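Local coordinates for SsfX3 (Streptomyces sp. SF2575, PDB 3SKV), which acts as a salicylyl-acyltransferase in a tetracycline biosynthetic pathway and joins a jelly-roll domain to a GDSL/SGNH-fold domain, probably the catalytic one, at residues V252-S255 / N256-G260; N269-G272 / F273-I277; P306-A309 / D310-Q314. The protein carries 1 engineered substitution. All blocks are in the same frame, centred on the assembly; numbering follows the deposited sequence.

Contact 1: V252-S255 / N256-G260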
ATOM      1  N   VAL A 252     -14.045  -2.564  -0.805  1.00 26.45           N
ATOM      2  CA  VAL A 252     -14.766  -2.575   0.480  1.00 26.92           C
ATOM      3  C   VAL A 252     -15.863  -3.633   0.538  1.00 32.30           C
ATOM      4  O   VAL A 252     -16.178  -4.229  -0.490  1.00 34.42           O
ATOM      5  CB  VAL A 252     -15.308  -1.148   0.798  1.00 31.11           C
ATOM      6  CG1 VAL A 252     -14.149  -0.185   1.086  1.00 30.12           C
ATOM      7  CG2 VAL A 252     -16.189  -0.609  -0.351  1.00 30.65           C
ATOM      8  N   GLY A 253     -16.443  -3.837   1.723  1.00 27.27           N
ATOM      9  CA  GLY A 253     -17.509  -4.796   1.959  1.00 26.85           C
ATOM     10  C   GLY A 253     -17.273  -5.686   3.164  1.00 32.62           C
ATOM     11  O   GLY A 253     -17.879  -5.474   4.215  1.00 33.28           O
ATOM     12  N   THR A 254     -16.379  -6.670   3.029  1.00 30.92           N
ATOM     13  CA  THR A 254     -16.027  -7.687   4.035  1.00 33.15           C
ATOM     14  C   THR A 254     -15.590  -7.178   5.390  1.00 38.99           C
ATOM     15  O   THR A 254     -16.064  -7.699   6.391  1.00 43.03           O
ATOM     16  CB  THR A 254     -15.133  -8.786   3.440  1.00 40.60           C
ATOM     17  OG1 THR A 254     -15.881  -9.393   2.387  1.00 42.68           O
ATOM     18  CG2 THR A 254     -14.737  -9.872   4.468  1.00 33.49           C
ATOM     19  N   SER A 255     -14.743  -6.169   5.434  1.00 33.66           N
ATOM     20  CA  SER A 255     -14.290  -5.527   6.678  1.00 34.32           C
ATOM     21  C   SER A 255     -15.497  -5.093   7.547  1.00 40.89           C
ATOM     22  O   SER A 255     -15.455  -5.252   8.770  1.00 41.67           O
ATOM     23  CB  SER A 255     -13.409  -4.318   6.355  1.00 35.93           C
ATOM     24  OG  SER A 255     -12.427  -4.658   5.388  1.00 41.25           O
ATOM     25  N   ASN A 256     -16.580  -4.577   6.911  1.00 37.44           N
ATOM     26  CA  ASN A 256     -17.800  -4.193   7.625  1.00 38.02           C
ATOM     27  C   ASN A 256     -18.554  -5.439   8.065  1.00 43.78           C
ATOM     28  O   ASN A 256     -19.072  -5.470   9.180  1.00 45.17           O
ATOM     29  CB  ASN A 256     -18.691  -3.273   6.769  1.00 34.10           C
ATOM     30  CG  ASN A 256     -18.233  -1.846   6.745  1.00 51.68           C
ATOM     31  OD1 ASN A 256     -17.693  -1.357   5.757  1.00 46.96           O
ATOM     32  ND2 ASN A 256     -18.456  -1.135   7.831  1.00 52.85           N
ATOM     33  N   PHE A 257     -18.595  -6.476   7.195  1.00 40.91           N
ATOM     34  CA  PHE A 257     -19.238  -7.766   7.471  1.00 42.49           C
ATOM     35  C   PHE A 257     -18.593  -8.424   8.706  1.00 49.50           C
ATOM     36  O   PHE A 257     -19.304  -8.981   9.537  1.00 50.09           O
ATOM     37  CB  PHE A 257     -19.185  -8.713   6.228  1.00 43.52           C
ATOM     38  CG  PHE A 257     -19.492 -10.169   6.531  1.00 45.26           C
ATOM     39  CD1 PHE A 257     -20.807 -10.605   6.681  1.00 48.82           C
ATOM     40  CD2 PHE A 257     -18.466 -11.082   6.760  1.00 46.04           C
ATOM     41  CE1 PHE A 257     -21.089 -11.934   7.032  1.00 50.16           C
ATOM     42  CE2 PHE A 257     -18.750 -12.413   7.103  1.00 49.74           C
ATOM     43  CZ  PHE A 257     -20.058 -12.830   7.232  1.00 48.67           C
ATOM     44  N   MET A 258     -17.246  -8.367   8.802  1.00 47.40           N
ATOM     45  CA  MET A 258     -16.434  -8.925   9.886  1.00 49.16           C
ATOM     46  C   MET A 258     -16.845  -8.422  11.282  1.00 58.17           C
ATOM     47  O   MET A 258     -16.569  -9.107  12.274  1.00 59.97           O
ATOM     48  CB  MET A 258     -14.954  -8.630   9.637  1.00 50.46           C
ATOM     49  CG  MET A 258     -14.352  -9.433   8.499  1.00 53.66           C
ATOM     50  SD  MET A 258     -12.686  -8.880   8.051  1.00 57.06           S
ATOM     51  CE  MET A 258     -11.795  -9.215   9.589  1.00 55.08           C
ATOM     52  N   ASP A 259     -17.503  -7.237  11.352  1.00 55.10           N
ATOM     53  CA  ASP A 259     -17.978  -6.619  12.594  1.00 56.34           C
ATOM     54  C   ASP A 259     -19.460  -6.833  12.788  1.00 62.92           C
ATOM     55  O   ASP A 259     -19.995  -6.459  13.827  1.00 63.56           O
ATOM     56  CB  ASP A 259     -17.651  -5.110  12.627  1.00 57.44           C
ATOM     57  CG  ASP A 259     -16.214  -4.791  12.984  1.00 68.34           C
ATOM     58  OD1 ASP A 259     -15.695  -5.381  13.964  1.00 71.15           O
ATOM     59  OD2 ASP A 259     -15.613  -3.940  12.304  1.00 71.38           O
ATOM     60  N   GLY A 260     -20.107  -7.412  11.773  1.00 61.15           N
ATOM     61  CA  GLY A 260     -21.536  -7.730  11.729  1.00 61.46           C
ATOM     62  C   GLY A 260     -22.437  -6.520  11.743  1.00 64.78           C
ATOM     63  O   GLY A 260     -23.655  -6.637  11.852  1.00 65.49           O
TER
HETATM   64  O   HOH W   1     -15.700  -2.653   4.138  1.00 34.68           O
HETATM   65  O   HOH W   2     -13.295  -5.228  10.431  1.00 46.09           O

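Contact 2: N269-G272 / F273-I277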
ATOM      1  N   ASN A 269     -22.875   5.368   2.813  1.00 26.73           N
ATOM      2  CA  ASN A 269     -21.474   5.639   3.120  1.00 26.50           C
ATOM      3  C   ASN A 269     -20.597   5.569   1.891  1.00 30.13           C
ATOM      4  O   ASN A 269     -19.679   6.381   1.768  1.00 30.71           O
ATOM      5  CB  ASN A 269     -20.956   4.724   4.236  1.00 29.65           C
ATOM      6  CG  ASN A 269     -21.579   4.936   5.609  1.00 43.66           C
ATOM      7  OD1 ASN A 269     -21.574   4.037   6.453  1.00 34.65           O
ATOM      8  ND2 ASN A 269     -22.111   6.117   5.892  1.00 35.30           N
ATOM      9  N   LEU A 270     -20.896   4.632   0.966  1.00 26.06           N
ATOM     10  CA  LEU A 270     -20.147   4.451  -0.281  1.00 25.16           C
ATOM     11  C   LEU A 270     -20.420   5.597  -1.270  1.00 27.59           C
ATOM     12  O   LEU A 270     -19.475   6.174  -1.837  1.00 25.69           O
ATOM     13  CB  LEU A 270     -20.453   3.071  -0.886  1.00 26.01           C
ATOM     14  CG  LEU A 270     -19.656   2.637  -2.124  1.00 30.34           C
ATOM     15  CD1 LEU A 270     -18.131   2.943  -1.994  1.00 29.48           C
ATOM     16  CD2 LEU A 270     -19.927   1.177  -2.462  1.00 31.42           C
ATOM     17  N   VAL A 271     -21.703   5.959  -1.436  1.00 26.38           N
ATOM     18  CA  VAL A 271     -22.116   7.095  -2.274  1.00 27.32           C
ATOM     19  C   VAL A 271     -21.403   8.366  -1.743  1.00 32.55           C
ATOM     20  O   VAL A 271     -20.686   9.031  -2.500  1.00 32.82           O
ATOM     21  CB  VAL A 271     -23.653   7.247  -2.321  1.00 31.39           C
ATOM     22  CG1 VAL A 271     -24.062   8.648  -2.755  1.00 31.79           C
ATOM     23  CG2 VAL A 271     -24.281   6.185  -3.218  1.00 31.63           C
ATOM     24  N   GLY A 272     -21.532   8.613  -0.437  1.00 28.33           N
ATOM     25  CA  GLY A 272     -20.891   9.736   0.243  1.00 27.23           C
ATOM     26  C   GLY A 272     -19.395   9.758   0.040  1.00 27.49           C
ATOM     27  O   GLY A 272     -18.833  10.799  -0.298  1.00 25.94           O
ATOM     28  N   PHE A 273     -18.757   8.588   0.168  1.00 25.40           N
ATOM     29  CA  PHE A 273     -17.311   8.402  -0.025  1.00 24.00           C
ATOM     30  C   PHE A 273     -16.822   8.880  -1.394  1.00 28.92           C
ATOM     31  O   PHE A 273     -15.868   9.665  -1.469  1.00 28.64           O
ATOM     32  CB  PHE A 273     -16.928   6.945   0.228  1.00 24.78           C
ATOM     33  CG  PHE A 273     -15.486   6.709   0.617  1.00 25.12           C
ATOM     34  CD1 PHE A 273     -15.098   6.704   1.959  1.00 27.17           C
ATOM     35  CD2 PHE A 273     -14.539   6.375  -0.342  1.00 25.70           C
ATOM     36  CE1 PHE A 273     -13.771   6.424   2.324  1.00 27.11           C
ATOM     37  CE2 PHE A 273     -13.206   6.115   0.024  1.00 27.72           C
ATOM     38  CZ  PHE A 273     -12.831   6.162   1.357  1.00 25.68           C
ATOM     39  N   VAL A 274     -17.495   8.424  -2.483  1.00 25.95           N
ATOM     40  CA  VAL A 274     -17.179   8.796  -3.878  1.00 23.61           C
ATOM     41  C   VAL A 274     -17.416  10.301  -4.101  1.00 28.20           C
ATOM     42  O   VAL A 274     -16.569  10.958  -4.711  1.00 28.63           O
ATOM     43  CB  VAL A 274     -17.986   7.931  -4.874  1.00 26.47           C
ATOM     44  CG1 VAL A 274     -17.947   8.490  -6.299  1.00 26.79           C
ATOM     45  CG2 VAL A 274     -17.505   6.492  -4.845  1.00 25.74           C
ATOM     46  N   GLN A 275     -18.559  10.845  -3.611  1.00 22.36           N
ATOM     47  CA  GLN A 275     -18.897  12.252  -3.772  0.50 21.48           C
ATOM     48  C   GLN A 275     -17.864  13.196  -3.203  1.00 28.36           C
ATOM     49  O   GLN A 275     -17.612  14.236  -3.817  1.00 29.81           O
ATOM     50  CB  GLN A 275     -20.293  12.552  -3.232  1.00 22.20           C
ATOM     51  CG  GLN A 275     -21.426  11.867  -4.027  1.00 28.30           C
ATOM     52  CD  GLN A 275     -21.236  11.870  -5.529  1.00 36.61           C
ATOM     53  OE1 GLN A 275     -20.837  10.870  -6.124  1.00 35.25           O
ATOM     54  NE2 GLN A 275     -21.487  12.995  -6.167  1.00 26.37           N
ATOM     55  N   ILE A 276     -17.261  12.847  -2.034  1.00 23.95           N
ATOM     56  CA  ILE A 276     -16.211  13.630  -1.385  1.00 22.90           C
ATOM     57  C   ILE A 276     -14.976  13.655  -2.300  1.00 28.00           C
ATOM     58  O   ILE A 276     -14.392  14.715  -2.509  1.00 30.29           O
ATOM     59  CB  ILE A 276     -15.866  13.084   0.045  1.00 24.66           C
ATOM     60  CG1 ILE A 276     -17.030  13.337   1.036  1.00 24.49           C
ATOM     61  CG2 ILE A 276     -14.512  13.675   0.579  1.00 23.10           C
ATOM     62  CD1 ILE A 276     -16.977  12.396   2.301  1.00 25.45           C
ATOM     63  N   ILE A 277     -14.592  12.495  -2.848  1.00 22.09           N
ATOM     64  CA  ILE A 277     -13.436  12.356  -3.748  1.00 20.82           C
ATOM     65  C   ILE A 277     -13.640  13.222  -5.013  1.00 26.35           C
ATOM     66  O   ILE A 277     -12.716  13.924  -5.442  1.00 25.65           O
ATOM     67  CB  ILE A 277     -13.266  10.854  -4.106  1.00 22.40           C
ATOM     68  CG1 ILE A 277     -12.763  10.031  -2.876  1.00 21.12           C
ATOM     69  CG2 ILE A 277     -12.377  10.681  -5.348  1.00 21.72           C
ATOM     70  CD1 ILE A 277     -12.835   8.460  -3.065  1.00 21.76           C
TER

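Contact 3: P306-A309 / D310-Q314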
ATOM      1  N   PRO A 306     -26.804 -10.073   7.273  1.00 48.92           N
ATOM      2  CA  PRO A 306     -26.191  -9.887   5.939  1.00 46.29           C
ATOM      3  C   PRO A 306     -24.905 -10.675   5.714  1.00 47.51           C
ATOM      4  O   PRO A 306     -24.111 -10.860   6.639  1.00 47.52           O
ATOM      5  CB  PRO A 306     -25.921  -8.379   5.864  1.00 46.49           C
ATOM      6  CG  PRO A 306     -26.845  -7.773   6.846  1.00 51.34           C
ATOM      7  CD  PRO A 306     -27.082  -8.773   7.928  1.00 48.53           C
ATOM      8  N   THR A 307     -24.721 -11.145   4.477  1.00 41.69           N
ATOM      9  CA  THR A 307     -23.576 -11.951   4.055  1.00 40.69           C
ATOM     10  C   THR A 307     -22.601 -11.096   3.234  1.00 43.66           C
ATOM     11  O   THR A 307     -22.917  -9.963   2.865  1.00 42.68           O
ATOM     12  CB  THR A 307     -24.076 -13.166   3.228  1.00 45.69           C
ATOM     13  OG1 THR A 307     -24.618 -12.719   1.983  1.00 48.20           O
ATOM     14  CG2 THR A 307     -25.118 -13.999   3.959  1.00 38.81           C
ATOM     15  N   VAL A 308     -21.429 -11.667   2.927  1.00 39.14           N
ATOM     16  CA  VAL A 308     -20.403 -11.060   2.078  1.00 37.17           C
ATOM     17  C   VAL A 308     -21.018 -10.786   0.683  1.00 40.97           C
ATOM     18  O   VAL A 308     -20.826  -9.693   0.133  1.00 41.29           O
ATOM     19  CB  VAL A 308     -19.130 -11.928   1.991  1.00 40.15           C
ATOM     20  CG1 VAL A 308     -18.130 -11.337   0.995  1.00 38.80           C
ATOM     21  CG2 VAL A 308     -18.478 -12.092   3.365  1.00 39.57           C
ATOM     22  N   ALA A 309     -21.805 -11.745   0.161  1.00 36.17           N
ATOM     23  CA  ALA A 309     -22.508 -11.624  -1.120  1.00 35.04           C
ATOM     24  C   ALA A 309     -23.417 -10.388  -1.156  1.00 37.39           C
ATOM     25  O   ALA A 309     -23.409  -9.656  -2.147  1.00 36.64           O
ATOM     26  CB  ALA A 309     -23.318 -12.876  -1.385  1.00 36.60           C
ATOM     27  N   ASP A 310     -24.140 -10.124  -0.036  1.00 34.45           N
ATOM     28  CA  ASP A 310     -25.028  -8.962   0.163  1.00 34.56           C
ATOM     29  C   ASP A 310     -24.281  -7.645   0.043  1.00 36.14           C
ATOM     30  O   ASP A 310     -24.811  -6.703  -0.557  1.00 37.15           O
ATOM     31  CB  ASP A 310     -25.787  -9.041   1.504  1.00 37.55           C
ATOM     32  CG  ASP A 310     -26.832 -10.151   1.552  1.00 50.98           C
ATOM     33  OD1 ASP A 310     -27.356 -10.525   0.484  1.00 51.41           O
ATOM     34  OD2 ASP A 310     -27.122 -10.647   2.656  1.00 61.21           O
ATOM     35  N   TYR A 311     -23.053  -7.584   0.598  1.00 30.92           N
ATOM     36  CA  TYR A 311     -22.202  -6.392   0.513  1.00 29.46           C
ATOM     37  C   TYR A 311     -21.743  -6.159  -0.905  1.00 31.99           C
ATOM     38  O   TYR A 311     -21.836  -5.028  -1.385  1.00 31.83           O
ATOM     39  CB  TYR A 311     -21.011  -6.461   1.466  1.00 29.94           C
ATOM     40  CG  TYR A 311     -21.368  -6.111   2.892  1.00 30.92           C
ATOM     41  CD1 TYR A 311     -21.787  -7.095   3.781  1.00 33.36           C
ATOM     42  CD2 TYR A 311     -21.273  -4.798   3.357  1.00 30.90           C
ATOM     43  CE1 TYR A 311     -22.119  -6.792   5.095  1.00 33.96           C
ATOM     44  CE2 TYR A 311     -21.587  -4.482   4.682  1.00 32.75           C
ATOM     45  CZ  TYR A 311     -21.999  -5.492   5.547  1.00 40.83           C
ATOM     46  OH  TYR A 311     -22.320  -5.225   6.854  1.00 42.81           O
ATOM     47  N   ARG A 312     -21.338  -7.239  -1.613  1.00 28.11           N
ATOM     48  CA  ARG A 312     -20.892  -7.199  -3.022  1.00 26.18           C
ATOM     49  C   ARG A 312     -21.978  -6.651  -3.913  1.00 31.36           C
ATOM     50  O   ARG A 312     -21.684  -5.813  -4.759  1.00 29.22           O
ATOM     51  CB  ARG A 312     -20.457  -8.577  -3.535  1.00 21.58           C
ATOM     52  CG  ARG A 312     -19.216  -9.131  -2.860  1.00 19.88           C
ATOM     53  CD  ARG A 312     -18.423 -10.009  -3.841  1.00 31.90           C
ATOM     54  NE  ARG A 312     -17.310 -10.664  -3.155  1.00 29.83           N
ATOM     55  CZ  ARG A 312     -17.404 -11.793  -2.460  1.00 40.21           C
ATOM     56  NH1 ARG A 312     -18.556 -12.462  -2.407  1.00 28.09           N
ATOM     57  NH2 ARG A 312     -16.348 -12.270  -1.817  1.00 26.82           N
ATOM     58  N   GLU A 313     -23.248  -7.088  -3.686  1.00 30.41           N
ATOM     59  CA  GLU A 313     -24.402  -6.611  -4.449  1.00 30.99           C
ATOM     60  C   GLU A 313     -24.652  -5.079  -4.283  1.00 34.98           C
ATOM     61  O   GLU A 313     -25.065  -4.443  -5.253  1.00 34.79           O
ATOM     62  CB  GLU A 313     -25.639  -7.446  -4.134  1.00 33.68           C
ATOM     63  CG  GLU A 313     -26.644  -7.517  -5.275  1.00 48.54           C
ATOM     64  CD  GLU A 313     -28.038  -7.992  -4.889  1.00 91.11           C
ATOM     65  OE1 GLU A 313     -28.184  -8.630  -3.819  1.00 92.93           O
ATOM     66  OE2 GLU A 313     -28.987  -7.734  -5.666  1.00 91.80           O
ATOM     67  N   GLN A 314     -24.326  -4.486  -3.092  1.00 31.00           N
ATOM     68  CA  GLN A 314     -24.451  -3.034  -2.815  1.00 30.69           C
ATOM     69  C   GLN A 314     -23.397  -2.239  -3.570  1.00 34.63           C
ATOM     70  O   GLN A 314     -23.725  -1.171  -4.094  1.00 36.08           O
ATOM     71  CB  GLN A 314     -24.378  -2.709  -1.300  1.00 31.93           C
ATOM     72  CG  GLN A 314     -25.437  -3.414  -0.451  1.00 37.85           C
ATOM     73  CD  GLN A 314     -26.821  -2.838  -0.596  1.00 67.33           C
ATOM     74  OE1 GLN A 314     -27.391  -2.758  -1.686  1.00 60.39           O
ATOM     75  NE2 GLN A 314     -27.434  -2.500   0.523  1.00 75.80           N
TER

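Contact 1: V252-S255 / N256-G260
Met-258 sets CB, CG and SD against Thr-254 and Ser-255 in the first turn of helix 254-257 before its tip leads away. Its CB rests 3.5 Å from the carbonyl O of Ser-255. CG comes closer, 3.2 Å from Thr-254 O, and also brushes the methyl of Thr-254, with Met-258 CG 4.1 Å from Thr-254 CG2. SD then passes 4.0 Å from Ser-255 CA. At chi3 (63°) the chain bends, and the side chain goes on to pack against Trp-297. The same Thr-254 O accepts the Met-258 amide in a backbone bond of 2.8 Å from N to O.

This short helix follows strand 247-252 of the parallel sheet and is probably the counterpart of the Gly-x-Asn block of SGNH enzymes, here Gly-Thr-Ser-Asn with the asparagine one place later. Ser-255 touches Ser-194, the serine of the family's Gly-Asp-Ser motif. Gly-253 is the N-cap, with backbone angles that call for glycine. Its carbonyl receives Phe-257 N and, weakly, Asn-256 N. A water donates to Asn-256 OD1 (2.9 Å) and accepts from Gly-253 N (2.8 Å), tying the side-chain carbonyl of Asn-256 back to Gly-253. A second water donates to both Ser-255 O and Asp-259 OD2; that carboxylate oxygen also has a hydrogen bond with His-231.

Contact 2: N269-G272 / F273-I277
Gln-275 meets Val-271, one turn earlier in the same helix, because its CG lies beside the backbone N (chi1 -66°) and faces back along the helix. The CG of Gln-275 therefore sits 3.3 Å from Val-271 O and just reaches the valine side chain, with Gln-275 CG 4.4 Å from Val-271 CG1. A bend at chi2 (-40°) leaves the amide group near the same turn, Gln-275 OE1 being 4.1 Å from Val-271 O. Phe-273 has a different setting of the first torsion: CG stands anti to the backbone N (chi1 -156°), which carries the ring off toward the protein interior while CB stays tucked against the preceding turn, 3.2 Å from Asn-269 O.

Ile-276 approaches Gly-272 in a way comparable to Gln-275: its CG1 is 3.4 Å from Gly-272 O and its CD1 3.6 Å from the same oxygen. Gly-272 has no side chain, and within this turn these carbons meet its backbone oxygen; beyond it Ile-276 packs on Ala-237.

Beneath the side chains runs regular alpha-helical bonding. Phe-273 N donates to Asn-269 O at 2.9 Å and Gln-275 N to Val-271 O at 3.0 Å. Val-274 N and Ile-276 N likewise donate to Leu-270 O and Gly-272 O.

As in an alpha/beta sandwich, helix 266-278 presents different residues to different neighbours. Phe-273 packs on helix 234-242, on Leu-250 of strand 247-252 and against the ring of Tyr-191; Leu-270 and Val-271 meet helix 308-324; Val-274 reaches both that helix and strand 286-290, and Ile-277 lies on Ile-286 and Ile-248.

Contact 3: P306-A309 / D310-Q314
Thr-307 and Asp-310 exchange hydrogen bonds in a capping box that opens helix 308-324. The Thr-307 amide donates to Asp-310 OD2 at 3.1 Å, a nearly straight bond (168° at the hydrogen) that meets the oxygen from above the carboxylate plane. In return Asp-310 N makes a weak bond of 3.3 Å to Thr-307 OG1. That hydroxyl lies between the backbone N and the carbonyl carbon of its own residue (chi1 68°), a setting that turns it toward the Asp-310 amide. A carboxylate at this end would probably also be favoured by the helix dipole.

Backbone bonds take over from the cap: Arg-312 N donates to Val-308 O at 3.1 Å, while Tyr-311 and Glu-313 pair with Thr-307 and Ala-309. The helix they build is the connection of a beta-alpha-beta unit between the parallel strands 286-290 and 330-333, one of the repeating elements of the SGNH fold.

Apolar contact begins one residue before the cap, where Pro-306 CB lies 4.2 Å from Tyr-311 CE1, approaching the ring obliquely. In aromatic packing, Phe-263 and Phe-266 meet the same ring edge-to-face. A separate approach brings the ring's edge to a carbonyl oxygen, with Tyr-311 CD1 3.2 Å from Thr-307 O.

The remaining contact sets an aliphatic group against a cation. Val-308 CG1 lies over one face of the Arg-312 guanidinium, offset toward its rim and 3.5 Å from Arg-312 NH2. Polar partners fix that group's rotation: Arg-312 NE donates to Ser-291 O, and NH1 forms a salt bridge with Asp-298.

Overall arrangement
Contacts 1 and 3 adjoin, their centres about 9 Å apart, although they are separate along the chain. Phe-257 CE1 lies 3.2 Å from Pro-306 O and Phe-257 CD2 3.5 Å from Val-308 CG2, so the short helix 254-257 packs on the start of helix 308-324. Lys-305, next to Pro-306, has a cation-pi contact with the Phe-257 ring and a hydrogen bond with Phe-257 O. The centre of contact 2 is about 17 Å from contact 1 and 18 Å from contact 3; its nearest atoms come close without touching, and Phe-266 of its helix touches Asn-256 and Tyr-311. Contact 1 touches Ser-194, the probable nucleophile by family resemblance; contact 2 belongs to the helical layer against the sheet.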